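PDB 6P74: putative ATP-dependent endonuclease of the OLD family from Thermus scotoductus, which degrades linear and supercoiled double-stranded DNA as a metal-dependent 5'-to-3' exonuclease, nicks circular DNA, and hydrolyses ATP when stimulated by DNA. Local coordinates for residues L20-K34 against A298-H310. Sequence-based numbering, arbitrary orientation.
Sequences LGPLTAIVGPNGAGK and ADKDQCQIIYSTH. With SO4 (sulfate ion), chain D.
Gly-21 O is gripped from opposite faces of its carbonyl plane: Gln-304 NE2 reaches Gly-21 O at 3.0 Å across the contact, and Thr-24 OG1 donates to the same oxygen. Gln-304 can span the gap because its chain is extended, CG lying anti to the backbone N (chi1 163°), while its OE1 accepts from Leu-2 N and also bonds to Thr-272. Beyond this point strands 23-27 and 304-308 run parallel as central neighbours in the ATPase sheet. Their ladder opens with Ile-305 N to Pro-22 O (2.9 Å), a carbonyl that proline still offers, and closes with Thr-309 N to Ile-26 O (3.1 Å).

On one face, Tyr-307 CG lies between the backbone N and the carbonyl carbon (chi1 58°), which swings its ring back across strand 23-27; Ala-25 CA sits over the ring 4.2 Å from its centroid, a CH-pi contact that the small alanine allows. Leu-23 CD1 meets the ring edge at Tyr-307 CE2 and packs on Ile-305 CB at 3.6 Å. Tyr-307 OH is satisfied by Phe-314 O. The other face is mixed: alongside Thr-24 and Ser-308, Ile-306 CD1 touches Leu-20, its CG2 meets Ile-26, and helix 34-45 packs over both isoleucines.

Past Val-27 the chain becomes the Walker A P-loop, whose glycines adopt positive phi. Gly-31 N and Gly-33 N bind sulfate, and Lys-34 bends back so that NZ bonds Gly-28 O at 2.8 Å, its CG against Ser-308 CB (3.6 Å). A largely apolar pair of strands, joined by five backbone hydrogen bonds, thus places the anion-binding loop at its end, with sulfate probably mimicking a nucleotide phosphate.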
ATOM      1  N   LEU A  20      17.311   7.556 -16.327  1.00 72.81           N
ATOM      2  CA  LEU A  20      16.508   8.623 -15.761  1.00 66.82           C
ATOM      3  C   LEU A  20      17.073   9.950 -16.238  1.00 64.26           C
ATOM      4  O   LEU A  20      18.287  10.139 -16.253  1.00 74.96           O
ATOM      5  CB  LEU A  20      16.495   8.553 -14.239  1.00 59.80           C
ATOM      6  CG  LEU A  20      15.902   7.272 -13.649  1.00 64.02           C
ATOM      7  CD1 LEU A  20      16.178   7.228 -12.157  1.00 61.50           C
ATOM      8  CD2 LEU A  20      14.422   7.220 -13.887  1.00 63.34           C
ATOM      9  N   GLY A  21      16.193  10.853 -16.649  1.00 60.03           N
ATOM     10  CA  GLY A  21      16.604  12.152 -17.123  1.00 63.19           C
ATOM     11  C   GLY A  21      15.920  13.287 -16.387  1.00 71.18           C
ATOM     12  O   GLY A  21      15.110  13.076 -15.473  1.00 71.23           O
ATOM     13  N   PRO A  22      16.226  14.522 -16.792  1.00 75.79           N
ATOM     14  CA  PRO A  22      15.740  15.682 -16.021  1.00 71.48           C
ATOM     15  C   PRO A  22      14.230  15.702 -15.922  1.00 74.36           C
ATOM     16  O   PRO A  22      13.665  16.118 -14.902  1.00 72.47           O
ATOM     17  CB  PRO A  22      16.275  16.889 -16.813  1.00 70.72           C
ATOM     18  CG  PRO A  22      17.304  16.335 -17.760  1.00 78.23           C
ATOM     19  CD  PRO A  22      16.882  14.915 -18.051  1.00 74.02           C
ATOM     20  N   LEU A  23      13.565  15.258 -16.980  1.00 68.42           N
ATOM     21  CA  LEU A  23      12.150  14.946 -16.954  1.00 68.81           C
ATOM     22  C   LEU A  23      12.031  13.495 -17.381  1.00 71.22           C
ATOM     23  O   LEU A  23      12.530  13.123 -18.450  1.00 70.43           O
ATOM     24  CB  LEU A  23      11.372  15.855 -17.900  1.00 76.10           C
ATOM     25  CG  LEU A  23       9.882  16.007 -17.666  1.00 82.77           C
ATOM     26  CD1 LEU A  23       9.670  16.688 -16.339  1.00 88.66           C
ATOM     27  CD2 LEU A  23       9.297  16.835 -18.781  1.00 86.90           C
ATOM     28  N   THR A  24      11.406  12.672 -16.537  1.00 67.97           N
ATOM     29  CA  THR A  24      11.173  11.266 -16.846  1.00 64.71           C
ATOM     30  C   THR A  24       9.674  11.022 -16.717  1.00 67.22           C
ATOM     31  O   THR A  24       9.117  11.141 -15.621  1.00 69.52           O
ATOM     32  CB  THR A  24      11.979  10.347 -15.929  1.00 65.10           C
ATOM     33  OG1 THR A  24      13.351  10.779 -15.881  1.00 69.43           O
ATOM     34  CG2 THR A  24      11.931   8.935 -16.447  1.00 61.88           C
ATOM     35  N   ALA A  25       9.017  10.706 -17.844  1.00 62.32           N
ATOM     36  CA  ALA A  25       7.571  10.521 -17.905  1.00 63.33           C
ATOM     37  C   ALA A  25       7.324   9.038 -18.116  1.00 69.43           C
ATOM     38  O   ALA A  25       7.668   8.490 -19.172  1.00 68.83           O
ATOM     39  CB  ALA A  25       6.938  11.339 -19.031  1.00 61.82           C
ATOM     40  N   ILE A  26       6.722   8.395 -17.124  1.00 66.61           N
ATOM     41  CA  ILE A  26       6.570   6.948 -17.095  1.00 65.67           C
ATOM     42  C   ILE A  26       5.112   6.615 -17.374  1.00 72.45           C
ATOM     43  O   ILE A  26       4.225   7.026 -16.618  1.00 79.03           O
ATOM     44  CB  ILE A  26       7.018   6.377 -15.747  1.00 64.50           C
ATOM     45  CG1 ILE A  26       8.427   6.899 -15.405  1.00 64.05           C
ATOM     46  CG2 ILE A  26       6.895   4.881 -15.764  1.00 63.77           C
ATOM     47  CD1 ILE A  26       9.062   6.235 -14.191  1.00 63.06           C
ATOM     48  N   VAL A  27       4.861   5.877 -18.458  1.00 76.83           N
ATOM     49  CA  VAL A  27       3.507   5.535 -18.884  1.00 77.02           C
ATOM     50  C   VAL A  27       3.401   4.029 -19.091  1.00 76.19           C
ATOM     51  O   VAL A  27       4.402   3.323 -19.243  1.00 75.15           O
ATOM     52  CB  VAL A  27       3.100   6.266 -20.173  1.00 80.86           C
ATOM     53  CG1 VAL A  27       3.535   7.708 -20.119  1.00 80.01           C
ATOM     54  CG2 VAL A  27       3.709   5.564 -21.368  1.00 85.06           C
ATOM     55  N   GLY A  28       2.164   3.547 -19.115  1.00 80.18           N
ATOM     56  CA  GLY A  28       1.883   2.139 -19.268  1.00 82.78           C
ATOM     57  C   GLY A  28       0.632   1.768 -18.502  1.00 88.15           C
ATOM     58  O   GLY A  28       0.118   2.561 -17.709  1.00 96.16           O
ATOM     59  N   PRO A  29       0.115   0.560 -18.715  1.00 86.45           N
ATOM     60  CA  PRO A  29      -1.142   0.162 -18.063  1.00 90.63           C
ATOM     61  C   PRO A  29      -0.984  -0.072 -16.562  1.00100.50           C
ATOM     62  O   PRO A  29       0.114  -0.213 -16.010  1.00 94.80           O
ATOM     63  CB  PRO A  29      -1.521  -1.133 -18.783  1.00 86.88           C
ATOM     64  CG  PRO A  29      -0.784  -1.063 -20.093  1.00 86.77           C
ATOM     65  CD  PRO A  29       0.528  -0.417 -19.731  1.00 82.87           C
ATOM     66  N   ASN A  30      -2.144  -0.141 -15.908  1.00111.06           N
ATOM     67  CA  ASN A  30      -2.225  -0.228 -14.455  1.00111.13           C
ATOM     68  C   ASN A  30      -1.839  -1.615 -13.955  1.00111.55           C
ATOM     69  O   ASN A  30      -2.379  -2.630 -14.413  1.00112.55           O
ATOM     70  CB  ASN A  30      -3.641   0.119 -13.989  1.00114.70           C
ATOM     71  CG  ASN A  30      -3.959   1.588 -14.157  1.00110.89           C
ATOM     72  OD1 ASN A  30      -3.053   2.424 -14.191  1.00111.77           O
ATOM     73  ND2 ASN A  30      -5.236   1.910 -14.252  1.00110.79           N
ATOM     74  N   GLY A  31      -0.927  -1.649 -12.981  1.00112.91           N
ATOM     75  CA  GLY A  31      -0.415  -2.891 -12.446  1.00117.70           C
ATOM     76  C   GLY A  31       0.731  -3.477 -13.232  1.00118.03           C
ATOM     77  O   GLY A  31       1.286  -4.507 -12.822  1.00121.83           O
ATOM     78  N   ALA A  32       1.100  -2.849 -14.344  1.00111.78           N
ATOM     79  CA  ALA A  32       2.130  -3.346 -15.236  1.00102.36           C
ATOM     80  C   ALA A  32       3.535  -2.909 -14.834  1.00100.70           C
ATOM     81  O   ALA A  32       4.478  -3.187 -15.582  1.00106.79           O
ATOM     82  CB  ALA A  32       1.829  -2.898 -16.677  1.00 90.28           C
ATOM     83  N   GLY A  33       3.705  -2.222 -13.693  1.00 90.09           N
ATOM     84  CA  GLY A  33       5.017  -1.894 -13.144  1.00 78.26           C
ATOM     85  C   GLY A  33       5.276  -0.413 -12.903  1.00 79.04           C
ATOM     86  O   GLY A  33       6.233  -0.065 -12.184  1.00 79.67           O
ATOM     87  N   LYS A  34       4.465   0.463 -13.500  1.00 77.59           N
ATOM     88  CA  LYS A  34       4.569   1.920 -13.420  1.00 76.91           C
ATOM     89  C   LYS A  34       4.839   2.423 -12.000  1.00 83.51           C
ATOM     90  O   LYS A  34       5.876   3.039 -11.724  1.00 78.34           O
ATOM     91  CB  LYS A  34       3.253   2.515 -13.955  1.00 84.49           C
ATOM     92  CG  LYS A  34       3.310   3.941 -14.453  1.00 87.35           C
ATOM     93  CD  LYS A  34       2.253   4.192 -15.582  1.00 80.74           C
ATOM     94  CE  LYS A  34       0.811   4.293 -15.082  1.00 94.42           C
ATOM     95  NZ  LYS A  34       0.122   2.973 -14.927  1.00 99.93           N
ATOM     96  N   ALA A 298      12.614  21.797 -15.137  1.00 74.76           N
ATOM     97  CA  ALA A 298      13.539  20.749 -15.546  1.00 77.06           C
ATOM     98  C   ALA A 298      14.544  21.265 -16.571  1.00 78.58           C
ATOM     99  O   ALA A 298      15.743  20.981 -16.468  1.00 82.70           O
ATOM    100  CB  ALA A 298      12.768  19.558 -16.105  1.00 73.81           C
ATOM    101  N   ASP A 299      14.078  22.027 -17.561  1.00 74.89           N
ATOM    102  CA  ASP A 299      14.969  22.497 -18.621  1.00 84.02           C
ATOM    103  C   ASP A 299      15.973  23.519 -18.097  1.00 94.90           C
ATOM    104  O   ASP A 299      17.150  23.500 -18.477  1.00 99.63           O
ATOM    105  CB  ASP A 299      14.145  23.095 -19.762  1.00 87.34           C
ATOM    106  CG  ASP A 299      13.341  22.049 -20.527  1.00 88.33           C
ATOM    107  OD1 ASP A 299      13.566  20.835 -20.308  1.00 89.94           O
ATOM    108  OD2 ASP A 299      12.479  22.445 -21.344  1.00 88.19           O
ATOM    109  N   LYS A 300      15.514  24.430 -17.239  1.00 94.93           N
ATOM    110  CA  LYS A 300      16.332  25.400 -16.528  1.00 96.46           C
ATOM    111  C   LYS A 300      17.260  24.746 -15.510  1.00 96.86           C
ATOM    112  O   LYS A 300      18.066  25.446 -14.898  1.00100.03           O
ATOM    113  CB  LYS A 300      15.398  26.409 -15.843  1.00102.69           C
ATOM    114  CG  LYS A 300      16.065  27.489 -15.043  1.00117.51           C
ATOM    115  CD  LYS A 300      15.070  28.202 -14.121  1.00122.01           C
ATOM    116  CE  LYS A 300      13.984  28.944 -14.892  1.00120.37           C
ATOM    117  NZ  LYS A 300      13.022  29.594 -13.953  1.00117.11           N
ATOM    118  N   ASP A 301      17.155  23.434 -15.299  1.00104.29           N
ATOM    119  CA  ASP A 301      18.055  22.695 -14.412  1.00108.79           C
ATOM    120  C   ASP A 301      17.818  23.008 -12.938  1.00101.04           C
ATOM    121  O   ASP A 301      18.709  22.838 -12.100  1.00103.43           O
ATOM    122  CB  ASP A 301      19.518  22.947 -14.771  1.00122.22           C
ATOM    123  CG  ASP A 301      20.251  21.672 -15.093  1.00131.49           C
ATOM    124  OD1 ASP A 301      19.818  20.616 -14.576  1.00130.65           O
ATOM    125  OD2 ASP A 301      21.248  21.718 -15.851  1.00138.99           O
ATOM    126  N   GLN A 302      16.610  23.450 -12.615  1.00 89.20           N
ATOM    127  CA  GLN A 302      16.233  23.792 -11.256  1.00 83.22           C
ATOM    128  C   GLN A 302      15.715  22.602 -10.465  1.00 79.40           C
ATOM    129  O   GLN A 302      15.580  22.695  -9.242  1.00 79.08           O
ATOM    130  CB  GLN A 302      15.163  24.888 -11.285  1.00 82.92           C
ATOM    131  CG  GLN A 302      14.655  25.292  -9.926  1.00 84.56           C
ATOM    132  CD  GLN A 302      13.656  26.427 -10.018  1.00 92.40           C
ATOM    133  OE1 GLN A 302      13.162  26.751 -11.104  1.00 94.30           O
ATOM    134  NE2 GLN A 302      13.366  27.052  -8.882  1.00 94.06           N
ATOM    135  N   CYS A 303      15.405  21.498 -11.131  1.00 81.46           N
ATOM    136  CA  CYS A 303      15.017  20.276 -10.446  1.00 81.64           C
ATOM    137  C   CYS A 303      14.972  19.158 -11.475  1.00 75.88           C
ATOM    138  O   CYS A 303      15.122  19.384 -12.680  1.00 79.91           O
ATOM    139  CB  CYS A 303      13.661  20.421  -9.760  1.00 88.14           C
ATOM    140  SG  CYS A 303      12.337  20.550 -10.949  1.00 95.22           S
ATOM    141  N   GLN A 304      14.763  17.948 -10.982  1.00 72.37           N
ATOM    142  CA  GLN A 304      14.489  16.794 -11.814  1.00 75.24           C
ATOM    143  C   GLN A 304      13.119  16.262 -11.419  1.00 72.28           C
ATOM    144  O   GLN A 304      12.844  16.103 -10.226  1.00 74.89           O
ATOM    145  CB  GLN A 304      15.575  15.729 -11.638  1.00 70.36           C
ATOM    146  CG  GLN A 304      15.163  14.358 -12.150  1.00 65.86           C
ATOM    147  CD  GLN A 304      16.220  13.305 -11.906  1.00 67.64           C
ATOM    148  OE1 GLN A 304      16.794  13.230 -10.810  1.00 70.27           O
ATOM    149  NE2 GLN A 304      16.487  12.473 -12.927  1.00 59.87           N
ATOM    150  N   ILE A 305      12.255  16.013 -12.407  1.00 69.25           N
ATOM    151  CA  ILE A 305      10.894  15.524 -12.157  1.00 64.11           C
ATOM    152  C   ILE A 305      10.760  14.129 -12.744  1.00 64.46           C
ATOM    153  O   ILE A 305      10.971  13.925 -13.948  1.00 65.20           O
ATOM    154  CB  ILE A 305       9.818  16.454 -12.749  1.00 71.74           C
ATOM    155  CG1 ILE A 305       9.995  17.879 -12.248  1.00 74.50           C
ATOM    156  CG2 ILE A 305       8.433  15.975 -12.354  1.00 69.71           C
ATOM    157  CD1 ILE A 305       9.682  18.015 -10.772  1.00 77.51           C
ATOM    158  N   ILE A 306      10.382  13.175 -11.906  1.00 62.24           N
ATOM    159  CA  ILE A 306      10.116  11.813 -12.327  1.00 63.33           C
ATOM    160  C   ILE A 306       8.677  11.514 -11.953  1.00 70.11           C
ATOM    161  O   ILE A 306       8.295  11.689 -10.792  1.00 70.50           O
ATOM    162  CB  ILE A 306      11.071  10.817 -11.653  1.00 66.25           C
ATOM    163  CG1 ILE A 306      12.522  11.120 -12.029  1.00 68.57           C
ATOM    164  CG2 ILE A 306      10.680   9.368 -11.973  1.00 54.87           C
ATOM    165  CD1 ILE A 306      13.515  10.277 -11.236  1.00 68.44           C
ATOM    166  N   TYR A 307       7.877  11.061 -12.919  1.00 63.50           N
ATOM    167  CA  TYR A 307       6.479  10.830 -12.591  1.00 62.89           C
ATOM    168  C   TYR A 307       5.871   9.720 -13.436  1.00 60.68           C
ATOM    169  O   TYR A 307       6.298   9.456 -14.565  1.00 67.06           O
ATOM    170  CB  TYR A 307       5.668  12.113 -12.744  1.00 65.40           C
ATOM    171  CG  TYR A 307       5.721  12.735 -14.112  1.00 67.86           C
ATOM    172  CD1 TYR A 307       4.886  12.292 -15.126  1.00 69.33           C
ATOM    173  CD2 TYR A 307       6.583  13.778 -14.384  1.00 69.01           C
ATOM    174  CE1 TYR A 307       4.918  12.860 -16.370  1.00 62.70           C
ATOM    175  CE2 TYR A 307       6.617  14.361 -15.616  1.00 70.27           C
ATOM    176  CZ  TYR A 307       5.777  13.900 -16.611  1.00 73.31           C
ATOM    177  OH  TYR A 307       5.805  14.478 -17.860  1.00 75.32           O
ATOM    178  N   SER A 308       4.892   9.043 -12.842  1.00 65.55           N
ATOM    179  CA  SER A 308       3.920   8.245 -13.571  1.00 65.16           C
ATOM    180  C   SER A 308       2.760   9.151 -13.983  1.00 62.18           C
ATOM    181  O   SER A 308       2.463  10.148 -13.321  1.00 64.84           O
ATOM    182  CB  SER A 308       3.429   7.069 -12.721  1.00 67.72           C
ATOM    183  OG  SER A 308       2.786   7.500 -11.526  1.00 72.32           O
ATOM    184  N   THR A 309       2.134   8.823 -15.115  1.00 69.14           N
ATOM    185  CA  THR A 309       1.019   9.618 -15.613  1.00 66.48           C
ATOM    186  C   THR A 309       0.096   8.768 -16.472  1.00 70.77           C
ATOM    187  O   THR A 309       0.517   7.788 -17.098  1.00 68.03           O
ATOM    188  CB  THR A 309       1.491  10.824 -16.435  1.00 64.15           C
ATOM    189  OG1 THR A 309       0.399  11.720 -16.631  1.00 63.97           O
ATOM    190  CG2 THR A 309       1.992  10.380 -17.795  1.00 64.23           C
ATOM    191  N   HIS A 310      -1.176   9.165 -16.490  1.00 74.61           N
ATOM    192  CA  HIS A 310      -2.177   8.641 -17.409  1.00 82.55           C
ATOM    193  C   HIS A 310      -2.650   9.692 -18.392  1.00 80.61           C
ATOM    194  O   HIS A 310      -3.563   9.422 -19.181  1.00 84.37           O
ATOM    195  CB  HIS A 310      -3.387   8.111 -16.639  1.00 92.17           C
ATOM    196  CG  HIS A 310      -3.170   6.771 -16.023  1.00109.62           C
ATOM    197  ND1 HIS A 310      -3.319   5.597 -16.732  1.00117.99           N
ATOM    198  CD2 HIS A 310      -2.824   6.412 -14.763  1.00114.06           C
ATOM    199  CE1 HIS A 310      -3.067   4.572 -15.938  1.00120.66           C
ATOM    200  NE2 HIS A 310      -2.766   5.039 -14.738  1.00117.37           N
TER
HETATM  201  S   SO4 D 603       1.478   0.022 -11.247  1.00332.16           S
HETATM  202  O1  SO4 D 603       1.943  -0.745 -12.396  1.00335.43           O
HETATM  203  O2  SO4 D 603       1.816   1.425 -11.445  1.00329.53           O
HETATM  204  O3  SO4 D 603       0.032  -0.106 -11.130  1.00335.82           O
HETATM  205  O4  SO4 D 603       2.112  -0.478 -10.032  1.00331.28           O
HETATM  206  O   HOH W   1      -0.021   5.493 -18.085  1.00 64.91           O